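Local coordinates for Fe-regulated protein B (Neisseria meningitidis, PDB 4AIP) that transports iron across the outer membrane as a TonB-dependent transporter, probably with a role in siderophore uptake, at residues 257-260 against 265-268; 73-78 against 693-698; 105-110 against 165-170. All blocks are in the same frame, centred on the assembly; numbering follows the deposited sequence.

Contact 1. Residues 257-260 against 265-268; sequences TTFG and RIVL
Arg265 reaches Thr258 because its chain runs extended from the backbone out to NE and then turns its guanidinium at the last torsion (chi4 74°), while the first torsion of Thr258 sets OG1 beside its own backbone N, on the side where the arginine passes. The arginine runs aslant of the threonine, and NH1 donates to Thr258 OG1, which lies close to the guanidinium plane and at its edge. The N-H...O angle of 138° makes this a bent bond, and its length of 2.5 Å from Arg265 NH1 to Thr258 OG1 is short enough for the exact value to be doubtful. The aliphatic part of the arginine stays close to the neighbouring strand, with Arg265 CG 3.6 Å from Thr258 OG1 and 3.5 Å from Thr257 O. A salt bridge to Asp213 holds NH2 of the same guanidinium. Away from the arginine, the Phe259 ring leans over to Ile266. CD1 of the isoleucine meets the ring edge, near its plane, with Ile266 CD1 3.5 Å from Phe259 CE1. In the backbone, Thr257 and Ile266 form a hydrogen-bonded pair, with Thr257 N 2.8 Å from Ile266 O and Ile266 N 2.9 Å from Thr257 O. Thr258 and Arg265 make the adjoining non-hydrogen-bonded pair, and Arg265 CA adds a C-H...O contact to Thr257 O. Thr257 OG1 is bound by Asn211 O, and Ile266 packs on Leu313 and Tyr315 of the next strand. With strand directions at 175°, the arrangement is the closed end of an antiparallel beta hairpin, strands 246-259 and 264-276, of the kind from which the TonB-dependent receptor barrel is built.

Contact 2. Residues 73-78 against 693-698; sequences TLQQKD and NWKPLG
The backbones of Asp78, following on from the helical turn at 74-77, and Asn693 of strand 681-694 stay well apart, with the CA atoms of Asp78 and Asn693 9.0 Å from each other; the two segments meet only loosely, and neighbouring residues supply the bonds. Lys695 comes from the barrel side and meets Gln75 at about a right angle. Its chain is extended as far as CE and bends only at the last torsion (chi4 -61°), bringing Lys695 NZ to 4.0 Å from Gln75 OE1, a proximity too long for a hydrogen bond. The ammonium group is instead held by a salt bridge to Glu79 and a hydrogen bond to Asn703, which fix its position beside the glutamine. Asn693 ND2 likewise stands 4.4 Å from Asp78 O, and the amide of Asn705 mediates between them, accepting from Asn693 ND2 through OD1 and donating to Asp78 O through ND2. On its other side the Asn693 amide accepts from Arg643 through OD1. The helix itself starts with a capping box: Thr73 N donates to Gln76 OE1 at 3.1 Å, and Gln76 N returns a weak bond to Thr73 OG1 at 3.3 Å. The contact thus sets helix 74-77 of the plug against the inner side of the barrel wall, where strand 681-694 lies between strands 649-662 and 702-709, with Asp78 also salt-bridged to Arg188 on strand 185-194.

Contact 3. Residues 105-110 against 165-170; sequences QFLTLR and GAIIAK
Between Leu107 and Leu109, which both point at segment 165-170, Thr108 turns the other way, and its OG1 is gripped by a hydrogen bond with Ser720 OG and a weak one to Asp96 O. On the opposite side of the strand the contact with 165-170 is apolar. Leu107 and Ile167 reach toward each other tip to tip: the leucine CG stands anti to its backbone N (chi1 178°), and Ile167 turns CG1 beside its own N, sending CD1 forward. That methyl, Ile167 CD1, lies 3.6 Å from Leu107 CD1 and 3.8 Å from Leu107 CD2, nestling against both ends of the leucine fork. Leu109 sends CD2 to the backbone instead, with Leu109 CD2 4.2 Å from Ala166 N, next to Gly165, whose lack of a side chain keeps the approach clear; the CA atoms of Leu109 and Gly165 are 7.7 Å apart. The contact is buried close to the centre of the chain, where these groups form part of a hydrophobic core within the plug. It brings two small sheets of the plug together through their side chains: strand 107-109, the middle one of an antiparallel trio with 95-97 and 112-113, and strand 165-171, which lies between strands 144-151 and 118-121. Ile95 and Phe97 flank Leu107, Val149 meets Leu109, and Val147 and Ile119 pack beside Ile167, while Arg110, salt-bridged to Glu538, ties this end of the plug to the barrel.

How the contacts relate
Following the chain from its N terminus, residues 73-78 open contact 2, which closes only at 693-698, near the end of the barrel, so the other two contacts lie inside its very long loop. Contact 3 comes first within it, closing a loop of 54 residues inside the plug, and contact 1 follows in series as a tight hairpin in the barrel wall. None cross. Contact 3 therefore holds the plug together internally, contact 1 joins two neighbouring barrel strands, and contact 2 ties plug to barrel. They do not touch: nearest atoms are about 7 Å apart between contacts 2 and 3, about 10 Å between 1 and 3, and about 13 Å between 1 and 2.

Contact 1. Residues 257-260 against 265-268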
loop_
_atom_site.group_PDB
_atom_site.type_symbol
_atom_site.label_atom_id
_atom_site.label_comp_id
_atom_site.label_asym_id
_atom_site.label_seq_id
_atom_site.Cartn_x
_atom_site.Cartn_y
_atom_site.Cartn_z
ATOM N N THR B 257 -30.054 5.519 3.888
ATOM C CA THR B 257 -31.341 5.746 3.274
ATOM C C THR B 257 -32.252 6.576 4.183
ATOM O O THR B 257 -32.329 6.363 5.386
ATOM C CB THR B 257 -32.064 4.439 2.765
ATOM O OG1 THR B 257 -33.350 4.796 2.289
ATOM C CG2 THR B 257 -32.220 3.354 3.843
ATOM N N THR B 258 -32.902 7.552 3.572
ATOM C CA THR B 258 -33.855 8.429 4.240
ATOM C C THR B 258 -35.201 8.206 3.586
ATOM O O THR B 258 -35.335 8.405 2.398
ATOM C CB THR B 258 -33.437 9.891 4.108
ATOM O OG1 THR B 258 -32.208 10.048 4.797
ATOM C CG2 THR B 258 -34.464 10.839 4.734
ATOM N N PHE B 259 -36.180 7.769 4.362
ATOM C CA PHE B 259 -37.488 7.430 3.813
ATOM C C PHE B 259 -38.638 7.794 4.770
ATOM O O PHE B 259 -38.399 8.108 5.943
ATOM C CB PHE B 259 -37.529 5.940 3.491
ATOM C CG PHE B 259 -37.271 5.070 4.679
ATOM C CD1 PHE B 259 -35.947 4.842 5.135
ATOM C CD2 PHE B 259 -38.350 4.470 5.372
ATOM C CE1 PHE B 259 -35.718 4.001 6.280
ATOM C CE2 PHE B 259 -38.126 3.641 6.501
ATOM C CZ PHE B 259 -36.820 3.393 6.956
ATOM N N GLY B 260 -39.868 7.751 4.247
ATOM C CA GLY B 260 -41.069 7.882 5.055
ATOM C C GLY B 260 -41.291 9.301 5.506
ATOM O O GLY B 260 -41.393 9.551 6.714
ATOM N N ARG B 265 -34.455 7.328 9.011
ATOM C CA ARG B 265 -33.148 7.188 8.396
ATOM C C ARG B 265 -32.305 6.016 8.933
ATOM O O ARG B 265 -32.148 5.892 10.158
ATOM C CB ARG B 265 -32.372 8.480 8.537
ATOM C CG ARG B 265 -30.974 8.427 7.808
ATOM C CD ARG B 265 -30.250 9.765 7.853
ATOM N NE ARG B 265 -28.945 9.739 7.179
ATOM C CZ ARG B 265 -28.741 9.719 5.851
ATOM N NH1 ARG B 265 -29.745 9.629 4.971
ATOM N NH2 ARG B 265 -27.499 9.717 5.399
ATOM N N ILE B 266 -31.740 5.194 8.025
ATOM C CA ILE B 266 -30.787 4.147 8.421
ATOM C C ILE B 266 -29.484 4.491 7.745
ATOM O O ILE B 266 -29.480 4.789 6.577
ATOM C CB ILE B 266 -31.229 2.732 8.033
ATOM C CG1 ILE B 266 -32.413 2.316 8.870
ATOM C CG2 ILE B 266 -30.165 1.713 8.328
ATOM C CD1 ILE B 266 -33.603 1.790 8.063
ATOM N N VAL B 267 -28.379 4.414 8.480
ATOM C CA VAL B 267 -27.077 4.690 7.949
ATOM C C VAL B 267 -26.119 3.564 8.292
ATOM O O VAL B 267 -26.051 3.106 9.437
ATOM C CB VAL B 267 -26.539 6.025 8.519
ATOM C CG1 VAL B 267 -25.163 6.302 7.966
ATOM C CG2 VAL B 267 -27.445 7.140 8.102
ATOM N N LEU B 268 -25.379 3.096 7.313
ATOM C CA LEU B 268 -24.368 2.096 7.621
ATOM C C LEU B 268 -23.006 2.662 7.255
ATOM O O LEU B 268 -22.824 3.193 6.109
ATOM C CB LEU B 268 -24.623 0.853 6.796
ATOM C CG LEU B 268 -24.674 -0.489 7.478
ATOM C CD1 LEU B 268 -24.545 -1.510 6.346
ATOM C CD2 LEU B 268 -23.606 -0.759 8.496
#

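Contact 2. Residues 73-78 against 693-698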
loop_
_atom_site.group_PDB
_atom_site.type_symbol
_atom_site.label_atom_id
_atom_site.label_comp_id
_atom_site.label_asym_id
_atom_site.label_seq_id
_atom_site.Cartn_x
_atom_site.Cartn_y
_atom_site.Cartn_z
ATOM N N THR B 73 -17.151 23.168 13.623
ATOM C CA THR B 73 -18.062 22.800 12.591
ATOM C C THR B 73 -17.218 22.464 11.381
ATOM O O THR B 73 -16.068 22.916 11.226
ATOM C CB THR B 73 -19.067 23.898 12.164
ATOM O OG1 THR B 73 -18.413 25.063 11.804
ATOM C CG2 THR B 73 -19.779 24.365 13.157
ATOM N N LEU B 74 -17.797 21.652 10.514
ATOM C CA LEU B 74 -17.147 21.283 9.278
ATOM C C LEU B 74 -16.755 22.527 8.435
ATOM O O LEU B 74 -15.711 22.549 7.798
ATOM C CB LEU B 74 -18.087 20.417 8.434
ATOM C CG LEU B 74 -17.439 19.884 7.161
ATOM C CD1 LEU B 74 -16.228 19.018 7.504
ATOM C CD2 LEU B 74 -18.435 19.028 6.401
ATOM N N GLN B 75 -17.608 23.526 8.395
ATOM C CA GLN B 75 -17.359 24.643 7.556
ATOM C C GLN B 75 -16.174 25.465 8.151
ATOM O O GLN B 75 -15.300 25.954 7.418
ATOM C CB GLN B 75 -18.663 25.419 7.450
ATOM C CG GLN B 75 -18.553 26.892 7.770
ATOM C CD GLN B 75 -18.215 27.653 6.517
ATOM O OE1 GLN B 75 -17.105 27.544 5.969
ATOM N NE2 GLN B 75 -19.196 28.389 6.007
ATOM N N GLN B 76 -16.108 25.551 9.481
ATOM C CA GLN B 76 -14.962 26.135 10.134
ATOM C C GLN B 76 -13.756 25.324 9.904
ATOM O O GLN B 76 -12.747 25.876 9.500
ATOM C CB GLN B 76 -15.143 26.159 11.642
ATOM C CG GLN B 76 -16.026 27.258 12.183
ATOM C CD GLN B 76 -16.154 27.131 13.736
ATOM O OE1 GLN B 76 -16.062 26.028 14.322
ATOM N NE2 GLN B 76 -16.349 28.272 14.391
ATOM N N LYS B 77 -13.823 24.021 10.179
ATOM C CA LYS B 77 -12.689 23.091 9.955
ATOM C C LYS B 77 -12.069 23.206 8.525
ATOM O O LYS B 77 -10.807 23.089 8.332
ATOM C CB LYS B 77 -13.193 21.667 10.214
ATOM C CG LYS B 77 -12.191 20.713 10.705
ATOM C CD LYS B 77 -12.843 19.326 10.770
ATOM C CE LYS B 77 -12.728 18.653 9.339
ATOM N NZ LYS B 77 -13.863 17.687 9.192
ATOM N N ASP B 78 -12.927 23.483 7.520
ATOM C CA ASP B 78 -12.389 23.631 6.167
ATOM C C ASP B 78 -11.562 24.897 6.007
ATOM O O ASP B 78 -10.836 25.023 4.997
ATOM C CB ASP B 78 -13.492 23.673 5.110
ATOM C CG ASP B 78 -14.135 22.305 4.834
ATOM O OD1 ASP B 78 -13.576 21.226 5.208
ATOM O OD2 ASP B 78 -15.229 22.388 4.240
ATOM N N ASN B 693 -7.524 32.390 5.749
ATOM C CA ASN B 693 -8.380 31.586 4.890
ATOM C C ASN B 693 -8.845 32.419 3.675
ATOM O O ASN B 693 -9.539 33.448 3.813
ATOM C CB ASN B 693 -9.581 31.071 5.691
ATOM C CG ASN B 693 -10.705 30.524 4.814
ATOM O OD1 ASN B 693 -11.743 31.140 4.679
ATOM N ND2 ASN B 693 -10.500 29.351 4.234
ATOM N N TRP B 694 -8.452 32.008 2.482
ATOM C CA TRP B 694 -9.103 32.632 1.324
ATOM C C TRP B 694 -9.930 31.778 0.441
ATOM O O TRP B 694 -9.668 30.575 0.273
ATOM C CB TRP B 694 -8.248 33.679 0.589
ATOM C CG TRP B 694 -7.547 33.442 -0.646
ATOM C CD1 TRP B 694 -6.399 32.690 -0.835
ATOM C CD2 TRP B 694 -7.808 34.079 -1.908
ATOM N NE1 TRP B 694 -5.971 32.765 -2.190
ATOM C CE2 TRP B 694 -6.835 33.591 -2.857
ATOM C CE3 TRP B 694 -8.822 34.908 -2.354
ATOM C CZ2 TRP B 694 -6.803 33.982 -4.177
ATOM C CZ3 TRP B 694 -8.803 35.306 -3.695
ATOM C CH2 TRP B 694 -7.789 34.833 -4.598
ATOM N N LYS B 695 -10.980 32.418 -0.042
ATOM C CA LYS B 695 -12.032 31.770 -0.704
ATOM C C LYS B 695 -12.068 32.474 -2.014
ATOM O O LYS B 695 -12.887 33.392 -2.197
ATOM C CB LYS B 695 -13.358 31.992 0.036
ATOM C CG LYS B 695 -13.592 31.164 1.304
ATOM C CD LYS B 695 -14.923 31.554 1.907
ATOM C CE LYS B 695 -15.035 31.058 3.332
ATOM N NZ LYS B 695 -14.941 29.556 3.338
ATOM N N PRO B 696 -11.215 32.053 -2.950
ATOM C CA PRO B 696 -11.013 32.754 -4.209
ATOM C C PRO B 696 -12.232 32.790 -5.118
ATOM O O PRO B 696 -12.253 33.540 -6.086
ATOM C CB PRO B 696 -9.895 31.939 -4.860
ATOM C CG PRO B 696 -9.275 31.114 -3.735
ATOM C CD PRO B 696 -10.454 30.795 -2.911
ATOM N N LEU B 697 -13.234 31.971 -4.804
ATOM C CA LEU B 697 -14.371 31.782 -5.661
ATOM C C LEU B 697 -15.623 32.389 -5.086
ATOM O O LEU B 697 -16.610 32.479 -5.780
ATOM C CB LEU B 697 -14.566 30.277 -6.019
ATOM C CG LEU B 697 -13.512 29.600 -6.942
ATOM C CD1 LEU B 697 -13.948 28.196 -7.124
ATOM C CD2 LEU B 697 -13.266 30.212 -8.340
ATOM N N GLY B 698 -15.575 32.833 -3.825
ATOM C CA GLY B 698 -16.747 33.435 -3.145
ATOM C C GLY B 698 -17.622 32.474 -2.352
ATOM O O GLY B 698 -18.362 32.910 -1.414
#

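Contact 3. Residues 105-110 against 165-170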
loop_
_atom_site.group_PDB
_atom_site.type_symbol
_atom_site.label_atom_id
_atom_site.label_comp_id
_atom_site.label_asym_id
_atom_site.label_seq_id
_atom_site.Cartn_x
_atom_site.Cartn_y
_atom_site.Cartn_z
ATOM N N GLN B 105 0.294 11.206 22.499
ATOM C CA GLN B 105 -0.475 12.234 23.096
ATOM C C GLN B 105 -1.429 11.749 24.208
ATOM O O GLN B 105 -2.117 10.738 24.073
ATOM C CB GLN B 105 -1.259 12.929 22.015
ATOM C CG GLN B 105 -0.405 13.824 21.132
ATOM C CD GLN B 105 -1.259 14.397 19.987
ATOM O OE1 GLN B 105 -2.438 14.690 20.195
ATOM N NE2 GLN B 105 -0.670 14.586 18.801
ATOM N N PHE B 106 -1.447 12.479 25.313
ATOM C CA PHE B 106 -2.504 12.324 26.313
ATOM C C PHE B 106 -3.484 13.509 26.230
ATOM O O PHE B 106 -3.065 14.642 25.883
ATOM C CB PHE B 106 -1.883 12.291 27.685
ATOM C CG PHE B 106 -0.926 11.182 27.861
ATOM C CD1 PHE B 106 -1.397 9.936 28.240
ATOM C CD2 PHE B 106 0.454 11.381 27.664
ATOM C CE1 PHE B 106 -0.528 8.856 28.393
ATOM C CE2 PHE B 106 1.337 10.327 27.847
ATOM C CZ PHE B 106 0.835 9.038 28.189
ATOM N N LEU B 107 -4.743 13.281 26.535
ATOM C CA LEU B 107 -5.661 14.381 26.594
ATOM C C LEU B 107 -6.158 14.527 28.060
ATOM O O LEU B 107 -6.277 13.532 28.828
ATOM C CB LEU B 107 -6.823 14.105 25.635
ATOM C CG LEU B 107 -7.950 15.161 25.602
ATOM C CD1 LEU B 107 -8.619 15.232 24.250
ATOM C CD2 LEU B 107 -9.049 15.035 26.757
ATOM N N THR B 108 -6.396 15.765 28.466
ATOM C CA THR B 108 -7.009 16.048 29.763
ATOM C C THR B 108 -8.110 17.030 29.520
ATOM O O THR B 108 -7.989 17.894 28.652
ATOM C CB THR B 108 -6.050 16.628 30.794
ATOM O OG1 THR B 108 -5.534 17.844 30.264
ATOM C CG2 THR B 108 -4.940 15.673 31.028
ATOM N N LEU B 109 -9.188 16.854 30.292
ATOM C CA LEU B 109 -10.309 17.784 30.355
ATOM C C LEU B 109 -10.495 18.130 31.859
ATOM O O LEU B 109 -10.596 17.230 32.746
ATOM C CB LEU B 109 -11.557 17.151 29.754
ATOM C CG LEU B 109 -12.798 18.058 29.697
ATOM C CD1 LEU B 109 -12.568 19.324 28.913
ATOM C CD2 LEU B 109 -13.999 17.311 29.065
ATOM N N ARG B 110 -10.488 19.438 32.146
ATOM C CA ARG B 110 -10.460 20.012 33.527
ATOM C C ARG B 110 -9.455 19.210 34.275
ATOM O O ARG B 110 -9.758 18.697 35.356
ATOM C CB ARG B 110 -11.820 19.882 34.206
ATOM C CG ARG B 110 -12.964 20.573 33.532
ATOM C CD ARG B 110 -14.254 20.414 34.314
ATOM N NE ARG B 110 -15.281 21.389 33.879
ATOM C CZ ARG B 110 -16.586 21.257 34.120
ATOM N NH1 ARG B 110 -17.051 20.197 34.828
ATOM N NH2 ARG B 110 -17.421 22.173 33.664
ATOM N N GLY B 165 -16.676 13.327 31.681
ATOM C CA GLY B 165 -16.997 14.049 30.438
ATOM C C GLY B 165 -16.351 13.426 29.207
ATOM O O GLY B 165 -15.680 12.357 29.296
ATOM N N ALA B 166 -16.541 14.068 28.049
ATOM C CA ALA B 166 -16.201 13.437 26.783
ATOM C C ALA B 166 -15.983 14.413 25.643
ATOM O O ALA B 166 -16.647 15.464 25.563
ATOM C CB ALA B 166 -17.274 12.487 26.426
ATOM N N ILE B 167 -15.024 14.094 24.772
ATOM C CA ILE B 167 -15.047 14.707 23.433
ATOM C C ILE B 167 -15.995 13.843 22.580
ATOM O O ILE B 167 -15.901 12.599 22.614
ATOM C CB ILE B 167 -13.651 14.835 22.778
ATOM C CG1 ILE B 167 -12.856 15.908 23.475
ATOM C CG2 ILE B 167 -13.772 15.301 21.331
ATOM C CD1 ILE B 167 -12.156 15.436 24.614
ATOM N N ILE B 168 -16.919 14.506 21.887
ATOM C CA ILE B 168 -17.951 13.871 21.136
ATOM C C ILE B 168 -17.895 14.342 19.679
ATOM O O ILE B 168 -17.956 15.553 19.387
ATOM C CB ILE B 168 -19.296 14.274 21.727
ATOM C CG1 ILE B 168 -19.364 13.832 23.229
ATOM C CG2 ILE B 168 -20.467 13.797 20.816
ATOM C CD1 ILE B 168 -20.673 14.288 23.925
ATOM N N ALA B 169 -17.788 13.388 18.767
ATOM C CA ALA B 169 -17.609 13.721 17.355
ATOM C C ALA B 169 -18.529 12.871 16.560
ATOM O O ALA B 169 -18.772 11.713 16.947
ATOM C CB ALA B 169 -16.176 13.460 16.927
ATOM N N LYS B 170 -19.004 13.454 15.450
ATOM C CA LYS B 170 -19.813 12.785 14.424
ATOM C C LYS B 170 -19.018 12.767 13.133
ATOM O O LYS B 170 -18.399 13.770 12.788
ATOM C CB LYS B 170 -21.133 13.531 14.221
ATOM C CG LYS B 170 -21.937 13.684 15.498
ATOM C CD LYS B 170 -23.370 14.024 15.201
ATOM C CE LYS B 170 -24.237 14.027 16.473
ATOM N NZ LYS B 170 -25.263 15.089 16.371
#